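Long-range contacts in ileal bile acid-binding protein (Danio rerio, PDB 3ELX), which probably binds bile acids, and perhaps fatty acids, and carries them through the cytoplasm: residues P99-Q103 and T115-S119; K111-T115 and L127-K132. One frame throughout, in Å; residues are numbered along the deposited sequence.

Contact 1 (P99-Q103 and T115-S119)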
loop_
_atom_site.group_PDB
_atom_site.type_symbol
_atom_site.label_atom_id
_atom_site.label_comp_id
_atom_site.label_asym_id
_atom_site.label_seq_id
_atom_site.Cartn_x
_atom_site.Cartn_y
_atom_site.Cartn_z
ATOM N N PRO A 99 4.112 0.068 -11.166
ATOM C CA PRO A 99 4.283 0.877 -12.368
ATOM C C PRO A 99 4.450 2.383 -12.120
ATOM O O PRO A 99 5.347 3.004 -12.701
ATOM C CB PRO A 99 2.994 0.598 -13.138
ATOM C CG PRO A 99 2.727 -0.835 -12.820
ATOM C CD PRO A 99 3.003 -0.895 -11.322
ATOM N N LYS A 100 3.617 2.944 -11.250
ATOM C CA LYS A 100 3.530 4.404 -11.085
ATOM C C LYS A 100 4.280 4.974 -9.878
ATOM O O LYS A 100 4.408 6.189 -9.746
ATOM C CB LYS A 100 2.055 4.838 -11.025
ATOM C CG LYS A 100 1.398 4.961 -12.404
ATOM C CD LYS A 100 0.185 5.885 -12.381
ATOM C CE LYS A 100 -1.121 5.104 -12.401
ATOM N NZ LYS A 100 -1.514 4.753 -13.795
ATOM N N TYR A 101 4.762 4.114 -8.989
ATOM C CA TYR A 101 5.393 4.591 -7.754
ATOM C C TYR A 101 6.123 3.455 -7.060
ATOM O O TYR A 101 5.913 2.281 -7.388
ATOM C CB TYR A 101 4.355 5.208 -6.796
ATOM C CG TYR A 101 3.215 4.274 -6.428
ATOM C CD1 TYR A 101 3.262 3.503 -5.277
ATOM C CD2 TYR A 101 2.085 4.175 -7.242
ATOM C CE1 TYR A 101 2.211 2.636 -4.942
ATOM C CE2 TYR A 101 1.035 3.319 -6.923
ATOM C CZ TYR A 101 1.103 2.557 -5.771
ATOM O OH TYR A 101 0.050 1.715 -5.462
ATOM N N GLN A 102 6.994 3.819 -6.121
ATOM C CA GLN A 102 7.663 2.851 -5.257
ATOM C C GLN A 102 6.899 2.767 -3.955
ATOM O O GLN A 102 6.500 3.798 -3.413
ATOM C CB GLN A 102 9.092 3.304 -4.954
ATOM C CG GLN A 102 10.023 3.164 -6.140
ATOM C CD GLN A 102 10.086 1.735 -6.645
ATOM O OE1 GLN A 102 9.599 1.431 -7.738
ATOM N NE2 GLN A 102 10.677 0.850 -5.849
ATOM N N GLN A 103 6.680 1.547 -3.470
ATOM C CA GLN A 103 5.964 1.351 -2.201
ATOM C C GLN A 103 6.881 0.677 -1.202
ATOM O O GLN A 103 7.444 -0.362 -1.504
ATOM C CB GLN A 103 4.760 0.436 -2.419
ATOM C CG GLN A 103 3.936 0.218 -1.174
ATOM C CD GLN A 103 3.248 1.489 -0.756
ATOM O OE1 GLN A 103 2.884 2.306 -1.593
ATOM N NE2 GLN A 103 3.095 1.683 0.548
ATOM N N THR A 115 4.697 3.696 2.783
ATOM C CA THR A 115 5.190 4.910 2.133
ATOM C C THR A 115 5.176 4.722 0.616
ATOM O O THR A 115 5.828 3.803 0.096
ATOM C CB THR A 115 6.620 5.235 2.602
ATOM O OG1 THR A 115 6.661 5.361 4.029
ATOM C CG2 THR A 115 7.137 6.526 1.947
ATOM N N SER A 116 4.448 5.593 -0.084
ATOM C CA SER A 116 4.393 5.570 -1.546
ATOM C C SER A 116 5.160 6.783 -2.072
ATOM O O SER A 116 4.885 7.919 -1.684
ATOM C CB SER A 116 2.943 5.605 -2.043
ATOM O OG SER A 116 2.122 4.647 -1.393
ATOM N N THR A 117 6.122 6.536 -2.955
ATOM C CA THR A 117 7.013 7.587 -3.430
ATOM C C THR A 117 6.893 7.691 -4.941
ATOM O O THR A 117 7.184 6.740 -5.667
ATOM C CB THR A 117 8.454 7.264 -3.026
ATOM O OG1 THR A 117 8.500 7.117 -1.600
ATOM C CG2 THR A 117 9.420 8.366 -3.475
ATOM N N ALA A 118 6.430 8.846 -5.405
ATOM C CA ALA A 118 6.301 9.085 -6.837
ATOM C C ALA A 118 7.143 10.280 -7.267
ATOM O O ALA A 118 7.475 11.145 -6.455
ATOM C CB ALA A 118 4.851 9.288 -7.207
ATOM N N SER A 119 7.479 10.319 -8.547
ATOM C CA SER A 119 8.385 11.330 -9.059
ATOM C C SER A 119 7.899 11.870 -10.398
ATOM O O SER A 119 7.520 11.096 -11.274
ATOM C CB SER A 119 9.773 10.707 -9.203
ATOM O OG SER A 119 10.620 11.501 -9.998
HETATM O O HOH W 1 6.587 8.226 -10.098
HETATM O O HOH W 2 1.481 4.436 1.138
#
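The ring of Tyr101 comes down obliquely on Ser116, whose CB lies 3.9 Å from its CD1; the same ring stacks with Phe98 and meets edge-to-face Phe21 of helix 18-24, which also touches Ser116 and Ala118. This is the open end of the antiparallel hairpin of strands 102-108 and 111-119 in the fatty-acid binding protein beta barrel. The tyrosine CG is wedged between the backbone N and the carbonyl carbon (chi1 57°), which stands the ring over the face that carries Ser116 and Ala118; Tyr101 lines two cholate sites seen in this protein. Its CB packs on the Ala118 methyl, CB to CB 4.1 Å. Gln102 and Thr117 form the hydrogen-bonded pair (Gln102 N to Thr117 O 3.0 Å, Thr117 N to Gln102 O 2.8 Å), while the Gln102 amide turns away to Ser97. Where hydrogen bonding between the two backbones stops, a water takes over, donating to Lys100 O and accepting from Ser119 N. On the face with Tyr101, the Gln103 chain bends at chi2 (68°) and brings its OE1 to Ser116 OG: the serine donates in a very short bond of 2.5 Å, and a second water bridges that OG to Gln103 NE2.

Contact 2 (K111-T115 and L127-K132); sequences KLVET and LVRTSK
Glu114 and Arg129 lie side by side and point the same way, joined by a salt bridge from Glu114 OE2 to Arg129 NH1 at 2.8 Å. Carboxylate and guanidinium planes stand 76° apart, so one oxygen meets one nitrogen, and the hydrogen bond within the bridge is weak (129° at the hydrogen). The arginine chain kinks at chi3 (36°), which brings NH1 alongside the carboxylate; its NH2 bonds to Thr12. A water above one guanidinium face lies 2.7 Å from Glu114 OE2 and near Ser131 OG and Leu112 O. With its carboxylate removed, an alanine at Glu114 would probably leave the buried Arg129 without this counter-charge and the water less firmly held. Beneath them runs the antiparallel hairpin of strands 111-119 and 124-133 in the barrel wall, where Glu114 and Arg129 also exchange two nearly straight backbone bonds, and Leu112 and Ser131 two less straight ones. These four share one face, Leu112 CB packing on Ser131 CB; on the other, the Val113 and Val128 side chains cross obliquely, CG1 to CG1 4.1 Å, with Thr115 alongside Val128. At the open end, Lys111 CB rests on Thr130 CG2 (3.7 Å) and its NZ forms a salt bridge with Glu13.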
loop_
_atom_site.group_PDB
_atom_site.type_symbol
_atom_site.label_atom_id
_atom_site.label_comp_id
_atom_site.label_asym_id
_atom_site.label_seq_id
_atom_site.Cartn_x
_atom_site.Cartn_y
_atom_site.Cartn_z
ATOM N N LYS A 111 2.791 -0.322 14.500
ATOM C CA LYS A 111 1.889 0.206 13.466
ATOM C C LYS A 111 2.365 -0.205 12.080
ATOM O O LYS A 111 3.559 -0.393 11.868
ATOM C CB LYS A 111 1.826 1.730 13.509
ATOM C CG LYS A 111 1.717 2.335 14.893
ATOM C CD LYS A 111 0.297 2.442 15.329
ATOM C CE LYS A 111 0.253 3.174 16.655
ATOM N NZ LYS A 111 -0.931 4.042 16.743
ATOM N N LEU A 112 1.426 -0.329 11.149
ATOM C CA LEU A 112 1.748 -0.594 9.745
ATOM C C LEU A 112 2.018 0.738 9.061
ATOM O O LEU A 112 1.125 1.576 8.967
ATOM C CB LEU A 112 0.585 -1.325 9.063
ATOM C CG LEU A 112 0.700 -1.614 7.563
ATOM C CD1 LEU A 112 1.805 -2.590 7.298
ATOM C CD2 LEU A 112 -0.628 -2.128 7.006
ATOM N N VAL A 113 3.252 0.939 8.594
ATOM C CA VAL A 113 3.625 2.199 7.964
ATOM C C VAL A 113 3.932 1.973 6.496
ATOM O O VAL A 113 4.861 1.237 6.162
ATOM C CB VAL A 113 4.846 2.841 8.646
ATOM C CG1 VAL A 113 5.140 4.190 8.003
ATOM C CG2 VAL A 113 4.591 3.015 10.158
ATOM N N GLU A 114 3.149 2.618 5.638
ATOM C CA GLU A 114 3.211 2.406 4.196
ATOM C C GLU A 114 3.581 3.707 3.509
ATOM O O GLU A 114 2.881 4.706 3.655
ATOM C CB GLU A 114 1.870 1.905 3.682
ATOM C CG GLU A 114 1.485 0.558 4.247
ATOM C CD GLU A 114 0.123 0.109 3.770
ATOM O OE1 GLU A 114 0.040 -0.458 2.660
ATOM O OE2 GLU A 114 -0.862 0.329 4.506
ATOM N N THR A 115 4.697 3.696 2.783
ATOM C CA THR A 115 5.190 4.910 2.133
ATOM C C THR A 115 5.176 4.722 0.616
ATOM O O THR A 115 5.828 3.803 0.096
ATOM C CB THR A 115 6.620 5.235 2.602
ATOM O OG1 THR A 115 6.661 5.361 4.029
ATOM C CG2 THR A 115 7.137 6.526 1.947
ATOM N N LEU A 127 3.390 9.809 -0.150
ATOM C CA LEU A 127 2.260 9.497 0.711
ATOM C C LEU A 127 2.735 8.558 1.818
ATOM O O LEU A 127 3.312 7.505 1.542
ATOM C CB LEU A 127 1.145 8.831 -0.092
ATOM C CG LEU A 127 0.020 8.128 0.665
ATOM C CD1 LEU A 127 -0.782 9.099 1.530
ATOM C CD2 LEU A 127 -0.890 7.396 -0.328
ATOM N N VAL A 128 2.510 8.957 3.066
ATOM C CA VAL A 128 2.794 8.092 4.204
ATOM C C VAL A 128 1.495 7.774 4.928
ATOM O O VAL A 128 0.823 8.671 5.426
ATOM C CB VAL A 128 3.775 8.738 5.213
ATOM C CG1 VAL A 128 4.101 7.753 6.336
ATOM C CG2 VAL A 128 5.059 9.218 4.528
ATOM N N ARG A 129 1.147 6.492 4.970
ATOM C CA ARG A 129 -0.050 6.035 5.678
ATOM C C ARG A 129 0.363 5.198 6.870
ATOM O O ARG A 129 1.199 4.312 6.745
ATOM C CB ARG A 129 -0.926 5.190 4.752
ATOM C CG ARG A 129 -1.559 5.950 3.589
ATOM C CD ARG A 129 -2.591 5.095 2.823
ATOM N NE ARG A 129 -3.330 4.212 3.718
ATOM C CZ ARG A 129 -3.111 2.904 3.840
ATOM N NH1 ARG A 129 -2.193 2.299 3.099
ATOM N NH2 ARG A 129 -3.823 2.196 4.701
ATOM N N THR A 130 -0.226 5.476 8.032
ATOM C CA THR A 130 0.070 4.720 9.237
ATOM C C THR A 130 -1.240 4.111 9.713
ATOM O O THR A 130 -2.212 4.832 9.904
ATOM C CB THR A 130 0.646 5.633 10.334
ATOM O OG1 THR A 130 1.861 6.228 9.861
ATOM C CG2 THR A 130 0.927 4.830 11.605
ATOM N N SER A 131 -1.250 2.790 9.885
ATOM C CA SER A 131 -2.458 2.059 10.284
ATOM C C SER A 131 -2.251 1.354 11.607
ATOM O O SER A 131 -1.153 0.865 11.891
ATOM C CB SER A 131 -2.818 1.010 9.212
ATOM O OG SER A 131 -3.055 1.590 7.937
ATOM N N LYS A 132 -3.312 1.313 12.412
ATOM C CA LYS A 132 -3.312 0.591 13.679
ATOM C C LYS A 132 -4.051 -0.732 13.531
ATOM O O LYS A 132 -4.931 -0.879 12.680
ATOM C CB LYS A 132 -3.954 1.441 14.786
ATOM C CG LYS A 132 -5.420 1.781 14.556
ATOM C CD LYS A 132 -6.011 2.560 15.726
ATOM C CE LYS A 132 -7.502 2.794 15.488
ATOM N NZ LYS A 132 -8.112 3.721 16.490
HETATM O O HOH W 3 -0.772 1.858 6.691
#

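Strand 111-119 runs through both contacts: its first half pairs with 127-132 in contact 2, its second half with 99-103 in contact 1, and Thr115 belongs to each. The chain order is 99-103, 111-115, 115-119, 127-132, so two successive hairpins place strands 102-108, 111-119 and 124-133 side by side in one antiparallel sheet. The centres lie about 14 Å apart. They nevertheless touch: Ser116 N probably bonds to Leu127 O, and Gln103 NE2 packs against Glu114 CB, so the two contacts pack directly on each other. Contact 1 holds a cholate-site residue, Tyr101, and Glu114 of contact 2 lies close to another, Gln55, consistent with a part in shaping the bile-acid sites.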